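Local coordinates for Sts-2 protein (Mus musculus, PDB 3D4I) that shows acid-dependent phosphatase activity in the histidine phosphatase domain described here and probably interferes with CBL-mediated down-regulation of activated receptor tyrosine kinases, at residues R10-I15 with G184-T189; Q74-G79 with A104-E109; V87-V92 with I196-S201; K116-V121 with N150-L155. All coordinates share one frame; numbering follows the deposited sequence.

Interaction 1 (R10-I15 with G184-T189); sequences RGILVI and GQIINT. Unlike the reference sequence in segment 10-15: I15 (reference Val).
R10, beside strand 11-16, reaches to I187 on the last turn of helix 172-187 and ends on its backbone carbonyl. CB sets off toward the helix, and CG stands opposite the backbone N (chi1 -152°), from where CG, CD and NE run on as an extended arm that carries the guanidinium across the gap. None of CB, CG, CD and NE comes within 4.2 Å of segment 184-189, where the contacts begin at CZ, 3.3 Å from I187 O; the side chain also touches E241. NH1 makes the main bond, 2.6 Å to I187 O, with an N-H...O angle of 158°; it arrives on a lone pair in the carbonyl plane, and the oxygen lies only 2° out of the guanidinium plane. NH2 adds a weak bond to the same oxygen at 3.1 Å, making a fork that limits rotation of the group. A methyl, I187 CG2, comes to 3.4 Å from NH1, while CD1 of I187 lies over one guanidinium face. Since the acceptor sits at a helix C terminus, the positive head probably also meets the negative end of the helix dipole. A methionine in place of R10 would probably leave I187 O without this forked donor and the helix end without its charged partner. Two residues along, I12 CD1 packs 3.8 Å from I187 CD1. The strand hydrogen-bonds through its backbone to strands 196-201 and 236-241, and I186 touches I199 and F93, so the end of helix 172-187 packs against this part of the central sheet.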
# COMPACT_ATOMS: atom_id res chain seq x y z
N ARG A 10 17.83 12.89 22.29
CA ARG A 10 18.31 12.10 21.18
C ARG A 10 17.49 10.81 21.01
O ARG A 10 17.22 10.10 21.99
CB ARG A 10 19.78 11.74 21.41
CG ARG A 10 20.52 11.55 20.13
CD ARG A 10 21.93 11.18 20.35
NE ARG A 10 22.51 10.82 19.06
CZ ARG A 10 23.73 10.33 18.89
NH1 ARG A 10 24.52 10.11 19.93
NH2 ARG A 10 24.14 10.03 17.65
N GLY A 11 17.13 10.49 19.77
CA GLY A 11 16.35 9.27 19.50
C GLY A 11 17.00 8.35 18.48
O GLY A 11 17.72 8.82 17.58
N ILE A 12 16.74 7.06 18.63
CA ILE A 12 17.16 6.04 17.66
C ILE A 12 15.90 5.25 17.30
O ILE A 12 15.26 4.67 18.18
CB ILE A 12 18.24 5.10 18.22
CG1 ILE A 12 19.61 5.79 18.21
CG2 ILE A 12 18.29 3.75 17.43
CD1 ILE A 12 20.32 5.68 16.88
N LEU A 13 15.52 5.27 16.02
CA LEU A 13 14.27 4.67 15.57
C LEU A 13 14.63 3.60 14.57
O LEU A 13 15.10 3.88 13.46
CB LEU A 13 13.34 5.73 14.94
CG LEU A 13 11.97 5.22 14.44
CD1 LEU A 13 11.13 4.62 15.57
CD2 LEU A 13 11.23 6.40 13.76
N VAL A 14 14.46 2.35 15.00
CA VAL A 14 14.85 1.21 14.20
C VAL A 14 13.59 0.79 13.48
O VAL A 14 12.54 0.65 14.10
CB VAL A 14 15.37 0.05 15.05
CG1 VAL A 14 15.82 -1.11 14.14
CG2 VAL A 14 16.56 0.51 15.93
N ILE A 15 13.73 0.64 12.16
CA ILE A 15 12.61 0.47 11.24
C ILE A 15 12.89 -0.72 10.32
O ILE A 15 13.93 -0.76 9.63
CB ILE A 15 12.42 1.76 10.38
CG1 ILE A 15 12.17 2.99 11.28
CG2 ILE A 15 11.19 1.62 9.43
CD1 ILE A 15 12.18 4.31 10.56
N GLY A 184 27.35 1.23 18.68
CA GLY A 184 28.36 2.05 19.38
C GLY A 184 28.95 3.15 18.52
O GLY A 184 29.02 4.31 18.95
N GLN A 185 29.39 2.80 17.31
CA GLN A 185 29.96 3.79 16.38
C GLN A 185 28.91 4.79 15.90
O GLN A 185 29.19 5.98 15.79
CB GLN A 185 30.64 3.10 15.19
CG GLN A 185 30.99 4.03 14.03
CD GLN A 185 31.98 3.42 13.02
OE1 GLN A 185 32.99 2.82 13.40
NE2 GLN A 185 31.69 3.59 11.72
N ILE A 186 27.70 4.31 15.64
CA ILE A 186 26.61 5.18 15.20
C ILE A 186 26.33 6.25 16.25
O ILE A 186 26.23 7.44 15.92
CB ILE A 186 25.33 4.36 14.83
CG1 ILE A 186 25.59 3.54 13.56
CG2 ILE A 186 24.13 5.27 14.64
CD1 ILE A 186 24.47 2.58 13.19
N ILE A 187 26.23 5.85 17.51
CA ILE A 187 25.94 6.80 18.60
C ILE A 187 27.04 7.87 18.73
O ILE A 187 26.75 9.05 18.98
CB ILE A 187 25.68 6.07 19.95
CG1 ILE A 187 24.43 5.21 19.85
CG2 ILE A 187 25.55 7.05 21.12
CD1 ILE A 187 23.30 5.86 19.15
N ASN A 188 28.29 7.46 18.54
CA ASN A 188 29.43 8.39 18.55
C ASN A 188 29.68 9.14 17.23
O ASN A 188 30.66 9.88 17.12
CB ASN A 188 30.69 7.66 19.02
CG ASN A 188 30.63 7.27 20.48
OD1 ASN A 188 29.73 6.55 20.93
ND2 ASN A 188 31.61 7.75 21.25
N THR A 189 28.80 8.96 16.24
CA THR A 189 28.93 9.68 14.97
C THR A 189 28.85 11.19 15.23
O THR A 189 29.71 11.95 14.76
CB THR A 189 27.92 9.18 13.89
OG1 THR A 189 28.39 7.94 13.34
CG2 THR A 189 27.77 10.19 12.74

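Interaction 2 (Q74-G79 with A104-E109); sequences QARLAG and AKHILE
H106 opens the contact with its CB, 3.7 Å from A75 CB, while R76 CG rests near the same carbon. Its ring and the R76 guanidinium stand nearly perpendicular, with planes 88° apart, and CE1 comes to 3.7 Å from R76 NH2. One ordered water lies in the plane of both groups, at their edges: it accepts from R76 NE at 2.6 Å and is hydrogen-bonded to H106 ND1 at 3.0 Å. Replacing H106 with an alanine would probably cost this water one of its anchors and let the arginine head turn more freely. The helical segments 74-79 and 104-109 run in roughly the same direction, their axes 38° apart and 7.3 Å at closest approach; helix 98-111 is the crossover of a beta-alpha-beta unit joining the neighbouring parallel strands 89-94 and 119-121. At I107 the backbones close in. CG1 touches A75 O at 3.5 Å, and CG2, placed opposite the backbone N, lies against G79 CA. G79, with no side chain, lets its CA come within 3.8 Å of I107 O. One turn on from H106, E109 OE1 accepts a hydrogen from the shared water at 2.5 Å, linking its carboxylate to R76.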
# COMPACT_ATOMS: atom_id res chain seq x y z
N GLN A 74 4.12 1.20 1.83
CA GLN A 74 4.29 1.17 3.28
C GLN A 74 5.38 2.16 3.73
O GLN A 74 5.19 2.89 4.68
CB GLN A 74 4.61 -0.24 3.78
CG GLN A 74 3.50 -1.27 3.43
CD GLN A 74 4.00 -2.69 3.57
OE1 GLN A 74 5.20 -2.95 3.44
NE2 GLN A 74 3.10 -3.60 3.85
N ALA A 75 6.50 2.17 3.01
CA ALA A 75 7.63 3.04 3.34
C ALA A 75 7.26 4.51 3.20
O ALA A 75 7.54 5.32 4.11
CB ALA A 75 8.85 2.69 2.42
N ARG A 76 6.58 4.85 2.11
CA ARG A 76 6.12 6.22 1.90
C ARG A 76 5.09 6.67 2.94
O ARG A 76 5.10 7.83 3.41
CB ARG A 76 5.59 6.40 0.47
CG ARG A 76 6.66 6.28 -0.67
CD ARG A 76 6.03 6.62 -2.05
NE ARG A 76 7.03 6.75 -3.14
CZ ARG A 76 6.83 6.43 -4.43
NH1 ARG A 76 5.68 5.92 -4.85
NH2 ARG A 76 7.82 6.64 -5.31
N LEU A 77 4.17 5.77 3.31
CA LEU A 77 3.15 6.07 4.32
C LEU A 77 3.78 6.38 5.68
O LEU A 77 3.40 7.35 6.36
CB LEU A 77 2.14 4.92 4.44
CG LEU A 77 0.81 5.21 5.14
CD1 LEU A 77 -0.07 6.11 4.25
CD2 LEU A 77 0.11 3.91 5.44
N ALA A 78 4.72 5.54 6.09
CA ALA A 78 5.55 5.81 7.28
C ALA A 78 6.32 7.14 7.23
O ALA A 78 6.33 7.88 8.22
CB ALA A 78 6.53 4.65 7.50
N GLY A 79 6.97 7.45 6.11
CA GLY A 79 7.69 8.73 5.95
C GLY A 79 6.75 9.93 6.08
O GLY A 79 7.07 10.92 6.75
N ALA A 104 14.65 3.29 3.10
CA ALA A 104 15.25 4.53 3.56
C ALA A 104 14.97 5.70 2.61
O ALA A 104 14.56 6.77 3.05
CB ALA A 104 16.77 4.37 3.79
N LYS A 105 15.20 5.49 1.31
CA LYS A 105 14.95 6.53 0.31
C LYS A 105 13.49 7.00 0.33
O LYS A 105 13.23 8.19 0.34
CB LYS A 105 15.33 6.02 -1.10
CG LYS A 105 15.00 6.99 -2.28
CD LYS A 105 15.24 6.29 -3.65
CE LYS A 105 15.18 7.22 -4.85
NZ LYS A 105 15.26 6.39 -6.11
N HIS A 106 12.54 6.06 0.36
CA HIS A 106 11.11 6.44 0.30
C HIS A 106 10.66 7.22 1.54
O HIS A 106 9.94 8.21 1.45
CB HIS A 106 10.25 5.19 0.04
CG HIS A 106 10.41 4.62 -1.33
ND1 HIS A 106 10.15 5.35 -2.47
CD2 HIS A 106 10.80 3.39 -1.75
CE1 HIS A 106 10.38 4.60 -3.54
NE2 HIS A 106 10.78 3.41 -3.12
N ILE A 107 11.13 6.79 2.71
CA ILE A 107 10.89 7.56 3.94
C ILE A 107 11.42 9.00 3.81
O ILE A 107 10.70 9.96 4.08
CB ILE A 107 11.49 6.85 5.18
CG1 ILE A 107 10.76 5.54 5.48
CG2 ILE A 107 11.48 7.77 6.41
CD1 ILE A 107 11.46 4.68 6.53
N LEU A 108 12.69 9.15 3.41
CA LEU A 108 13.31 10.46 3.24
C LEU A 108 12.60 11.36 2.21
O LEU A 108 12.51 12.57 2.41
CB LEU A 108 14.78 10.32 2.86
CG LEU A 108 15.78 10.00 3.98
CD1 LEU A 108 17.05 9.47 3.34
CD2 LEU A 108 16.08 11.25 4.83
N GLU A 109 12.13 10.77 1.11
CA GLU A 109 11.41 11.52 0.09
C GLU A 109 10.12 12.11 0.66
O GLU A 109 9.82 13.30 0.44
CB GLU A 109 11.17 10.66 -1.16
CG GLU A 109 12.37 10.64 -2.10
CD GLU A 109 12.25 9.60 -3.21
OE1 GLU A 109 11.17 8.99 -3.39
OE2 GLU A 109 13.26 9.39 -3.91
O HOH W 1 9.07 8.14 -2.38

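Interaction 3 (V87-V92 with I196-S201); sequences VRVTAV and ITLIVS
Between V89 and V92 on one side and I196 and L198 on the other, two parallel strands run 31° apart, held by I196 N to R88 O (2.8 Å, N-H...O 171°), T90 N to I196 O (2.9 Å) and L198 N to A91 O (2.8 Å). V89 pairs with I196 but A91 with T197, a one-residue shift that marks a beta bulge at T90. The T90 hydroxyl hydrogen-bonds outside the pair, to D193. V89, V92, I196 and L198 share one face. There V89 CG1 meets L198 CG at 3.8 Å, the two side chains crossing at about a right angle, whereas V92 and L198 lie alongside each other and point the same way, CB to CB 3.8 Å. V92 is nearly eclipsed about its first torsion (chi1 -4°), which suggests local strain. Ahead of the strand, V87 presents both CB and CG2 to I196 CD1, each at 3.7 Å. The A91 methyl and T197 occupy the other face, with CB 3.9 Å from T197 OG1. V92 also packs on L108 and L198 on I107, so helix 98-111 covers the valine-leucine face. Such adjacent parallel strands, packed against helices, belong to the central sheet of the histidine phosphatase alpha/beta fold.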
# COMPACT_ATOMS: atom_id res chain seq x y z
N VAL A 87 8.57 15.49 14.22
CA VAL A 87 9.88 15.13 14.79
C VAL A 87 11.04 15.55 13.87
O VAL A 87 10.90 15.63 12.65
CB VAL A 87 9.99 13.61 15.17
CG1 VAL A 87 8.88 13.23 16.11
CG2 VAL A 87 10.02 12.70 13.92
N ARG A 88 12.19 15.82 14.49
CA ARG A 88 13.41 16.19 13.78
C ARG A 88 14.25 14.96 13.47
O ARG A 88 14.81 14.37 14.37
CB ARG A 88 14.22 17.18 14.65
CG ARG A 88 15.38 17.84 13.93
CD ARG A 88 16.02 19.04 14.71
NE ARG A 88 17.30 19.35 14.07
CZ ARG A 88 18.49 19.11 14.59
NH1 ARG A 88 18.60 18.59 15.80
NH2 ARG A 88 19.58 19.41 13.88
N VAL A 89 14.34 14.58 12.19
CA VAL A 89 15.20 13.49 11.76
C VAL A 89 16.53 14.09 11.28
O VAL A 89 16.52 14.97 10.41
CB VAL A 89 14.56 12.67 10.59
CG1 VAL A 89 15.52 11.62 10.06
CG2 VAL A 89 13.24 12.06 11.04
N THR A 90 17.64 13.61 11.84
CA THR A 90 18.97 14.18 11.60
C THR A 90 19.96 13.26 10.89
O THR A 90 21.02 13.70 10.45
CB THR A 90 19.61 14.64 12.93
OG1 THR A 90 19.73 13.52 13.82
CG2 THR A 90 18.75 15.68 13.59
N ALA A 91 19.65 11.97 10.82
CA ALA A 91 20.56 11.03 10.21
C ALA A 91 19.82 9.75 9.88
O ALA A 91 18.82 9.42 10.51
CB ALA A 91 21.75 10.74 11.12
N VAL A 92 20.32 9.05 8.86
CA VAL A 92 19.80 7.75 8.50
C VAL A 92 20.88 6.80 8.03
O VAL A 92 21.74 7.13 7.20
CB VAL A 92 18.46 7.74 7.63
CG1 VAL A 92 17.86 9.11 7.39
CG2 VAL A 92 18.53 6.86 6.38
N ILE A 196 16.36 12.63 15.87
CA ILE A 196 16.22 11.19 15.66
C ILE A 196 17.10 10.68 14.53
O ILE A 196 17.10 11.22 13.43
CB ILE A 196 14.74 10.80 15.39
CG1 ILE A 196 13.83 11.29 16.52
CG2 ILE A 196 14.59 9.27 15.14
CD1 ILE A 196 12.33 11.01 16.29
N THR A 197 17.83 9.60 14.81
CA THR A 197 18.55 8.86 13.79
C THR A 197 17.72 7.63 13.37
O THR A 197 17.29 6.84 14.22
CB THR A 197 19.91 8.37 14.33
OG1 THR A 197 20.72 9.51 14.64
CG2 THR A 197 20.64 7.49 13.29
N LEU A 198 17.53 7.46 12.07
CA LEU A 198 16.83 6.26 11.57
C LEU A 198 17.81 5.13 11.30
O LEU A 198 18.88 5.36 10.74
CB LEU A 198 16.01 6.59 10.32
CG LEU A 198 15.10 7.85 10.32
CD1 LEU A 198 14.31 7.92 9.00
CD2 LEU A 198 14.12 7.86 11.47
N ILE A 199 17.45 3.92 11.73
CA ILE A 199 18.22 2.72 11.48
C ILE A 199 17.29 1.83 10.66
O ILE A 199 16.40 1.19 11.20
CB ILE A 199 18.63 1.99 12.81
CG1 ILE A 199 19.43 2.92 13.77
CG2 ILE A 199 19.37 0.68 12.53
CD1 ILE A 199 20.71 3.48 13.22
N VAL A 200 17.48 1.81 9.34
CA VAL A 200 16.54 1.11 8.46
C VAL A 200 17.15 -0.23 8.11
O VAL A 200 18.17 -0.30 7.40
CB VAL A 200 16.28 1.90 7.16
CG1 VAL A 200 15.23 1.15 6.29
CG2 VAL A 200 15.80 3.34 7.49
N SER A 201 16.54 -1.29 8.61
CA SER A 201 17.22 -2.59 8.65
C SER A 201 16.19 -3.71 8.60
O SER A 201 15.12 -3.56 7.98
CB SER A 201 18.12 -2.64 9.91
OG SER A 201 18.90 -3.83 9.96

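Interaction 4 (K116-V121 with N150-L155); sequences KLKIRV and NFNVDL
The R120 guanidinium and the D154 carboxylate lie nearly coplanar, their planes 21° apart, and D154 OD2 meets the guanidinium edge in its plane. NE to OD2 is a long salt bridge of 3.6 Å. The two side chains run alongside each other and point the same way, and a bend at chi2 of the arginine, 147°, keeps NE beside D154 OD2. D154 is held from elsewhere too: its OD1 accepts from the backbone N of D156, while the arginine also packs on Y157, T189, A91 and F93. The second flat group is the N152 amide. With CG opposite the backbone N (chi1 -171°), it swings over to segment 116-121; OD1 faces K118 CG at 3.9 Å, and ND2 donates to E114 O. K118 lies across the loop, its CB 3.8 Å from D154 CB and its CD 3.9 Å from V153 O, so the contact comes from the aliphatic part of the chain. Between the backbones a single bridge joins I119 and V153: I119 N donates to N152 O at 2.9 Å and D154 N to I119 O at 2.8 Å. N152 is the centre of an inverse gamma turn, closed by a weak V153 N to F151 O bond. Two residues on from I119, V121 CG2 touches V153 CG2 at 3.8 Å, and a water linking V121 N to D154 O extends the backbone connection. The loop that follows the Schellman-ended helix 143-148 thus flanks strand 119-121, outermost on this side of the histidine phosphatase alpha/beta sheet within the chain.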
# COMPACT_ATOMS: atom_id res chain seq x y z
N LYS A 116 18.80 16.63 1.62
CA LYS A 116 19.48 17.15 2.80
C LYS A 116 20.30 16.07 3.49
O LYS A 116 21.46 16.30 3.82
CB LYS A 116 18.46 17.77 3.78
CG LYS A 116 19.07 18.27 5.07
CD LYS A 116 18.04 18.95 5.96
CE LYS A 116 18.58 19.17 7.38
NZ LYS A 116 19.71 20.15 7.45
N LEU A 117 19.72 14.89 3.70
CA LEU A 117 20.42 13.82 4.39
C LEU A 117 20.87 12.73 3.44
O LEU A 117 20.08 12.26 2.62
CB LEU A 117 19.53 13.20 5.47
CG LEU A 117 18.93 14.17 6.50
CD1 LEU A 117 18.01 13.44 7.48
CD2 LEU A 117 20.06 14.88 7.25
N LYS A 118 22.13 12.32 3.55
CA LYS A 118 22.63 11.18 2.81
C LYS A 118 22.44 9.90 3.60
O LYS A 118 22.63 9.87 4.82
CB LYS A 118 24.13 11.32 2.49
CG LYS A 118 24.55 12.64 1.88
CD LYS A 118 25.95 12.55 1.29
CE LYS A 118 26.52 13.93 1.07
NZ LYS A 118 25.66 14.75 0.15
N ILE A 119 22.09 8.84 2.88
CA ILE A 119 21.92 7.53 3.49
C ILE A 119 23.28 6.95 3.76
O ILE A 119 24.09 6.81 2.84
CB ILE A 119 21.10 6.58 2.58
CG1 ILE A 119 19.67 7.11 2.37
CG2 ILE A 119 21.11 5.14 3.16
CD1 ILE A 119 18.96 6.53 1.13
N ARG A 120 23.53 6.62 5.02
CA ARG A 120 24.78 5.99 5.42
C ARG A 120 24.62 4.49 5.39
O ARG A 120 23.93 3.92 6.23
CB ARG A 120 25.19 6.47 6.80
CG ARG A 120 25.75 7.88 6.75
CD ARG A 120 25.45 8.66 7.99
NE ARG A 120 26.19 9.92 7.99
CZ ARG A 120 26.19 10.79 8.98
NH1 ARG A 120 25.46 10.57 10.06
NH2 ARG A 120 26.92 11.90 8.89
N VAL A 121 25.27 3.85 4.42
CA VAL A 121 25.13 2.40 4.30
C VAL A 121 26.07 1.72 5.28
O VAL A 121 27.30 1.91 5.23
CB VAL A 121 25.32 1.90 2.84
CG1 VAL A 121 25.19 0.36 2.77
CG2 VAL A 121 24.32 2.55 1.92
N ASN A 150 19.92 6.94 -8.25
CA ASN A 150 19.31 8.09 -7.59
C ASN A 150 19.08 7.87 -6.08
O ASN A 150 18.14 8.40 -5.51
CB ASN A 150 18.02 8.53 -8.31
CG ASN A 150 17.46 9.85 -7.79
OD1 ASN A 150 18.20 10.80 -7.50
ND2 ASN A 150 16.13 9.92 -7.67
N PHE A 151 19.95 7.07 -5.46
CA PHE A 151 19.99 6.96 -4.00
C PHE A 151 21.05 7.92 -3.51
O PHE A 151 22.21 7.83 -3.93
CB PHE A 151 20.34 5.54 -3.57
CG PHE A 151 19.27 4.54 -3.87
CD1 PHE A 151 18.22 4.34 -2.98
CD2 PHE A 151 19.29 3.82 -5.05
CE1 PHE A 151 17.23 3.42 -3.26
CE2 PHE A 151 18.29 2.90 -5.33
CZ PHE A 151 17.26 2.70 -4.44
N ASN A 152 20.67 8.87 -2.66
CA ASN A 152 21.60 9.85 -2.13
C ASN A 152 22.44 9.25 -1.01
O ASN A 152 22.33 9.66 0.15
CB ASN A 152 20.87 11.12 -1.67
CG ASN A 152 21.83 12.26 -1.32
OD1 ASN A 152 23.00 12.23 -1.70
ND2 ASN A 152 21.34 13.26 -0.59
N VAL A 153 23.26 8.27 -1.36
CA VAL A 153 24.13 7.55 -0.42
C VAL A 153 25.37 8.38 -0.02
O VAL A 153 25.80 9.27 -0.75
CB VAL A 153 24.55 6.18 -1.01
CG1 VAL A 153 25.89 5.72 -0.44
CG2 VAL A 153 23.46 5.13 -0.78
N ASP A 154 25.92 8.09 1.16
CA ASP A 154 27.09 8.80 1.66
C ASP A 154 28.40 8.12 1.23
O ASP A 154 28.80 7.09 1.78
CB ASP A 154 27.02 8.96 3.19
CG ASP A 154 28.04 9.96 3.73
OD1 ASP A 154 29.02 10.29 3.01
OD2 ASP A 154 27.87 10.43 4.88
N LEU A 155 29.07 8.71 0.25
CA LEU A 155 30.32 8.15 -0.27
C LEU A 155 31.50 8.32 0.70
O LEU A 155 32.51 7.62 0.59
CB LEU A 155 30.65 8.73 -1.65
CG LEU A 155 29.54 8.62 -2.71
CD1 LEU A 155 29.98 9.26 -4.01
CD2 LEU A 155 29.11 7.17 -2.96
O HOH W 2 27.41 4.91 2.77

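In the fold
Interactions 1, 3 and 4 all involve the central sheet, whose strands run 119-121, 89-94, 196-201, 11-16 on this side; interaction 1 joins it to helix 172-187 and interaction 4 to a loop, while interaction 2 joins two helices of its covering layer. Interactions 1 and 3 lie closest, centres about 8 Å apart, tied by probable hydrogen bonds from G11 O to T197 N and I15 O to S201 N. Interactions 3 and 4, about 13 Å apart, share the V92 O to R120 N link. Interaction 2 sits about 12 Å from interaction 3, with A104 beside V200. Along the chain, interactions 2 and 4 are in series within interaction 1, and interactions 1 and 3 cross, so early and late segments build one domain core.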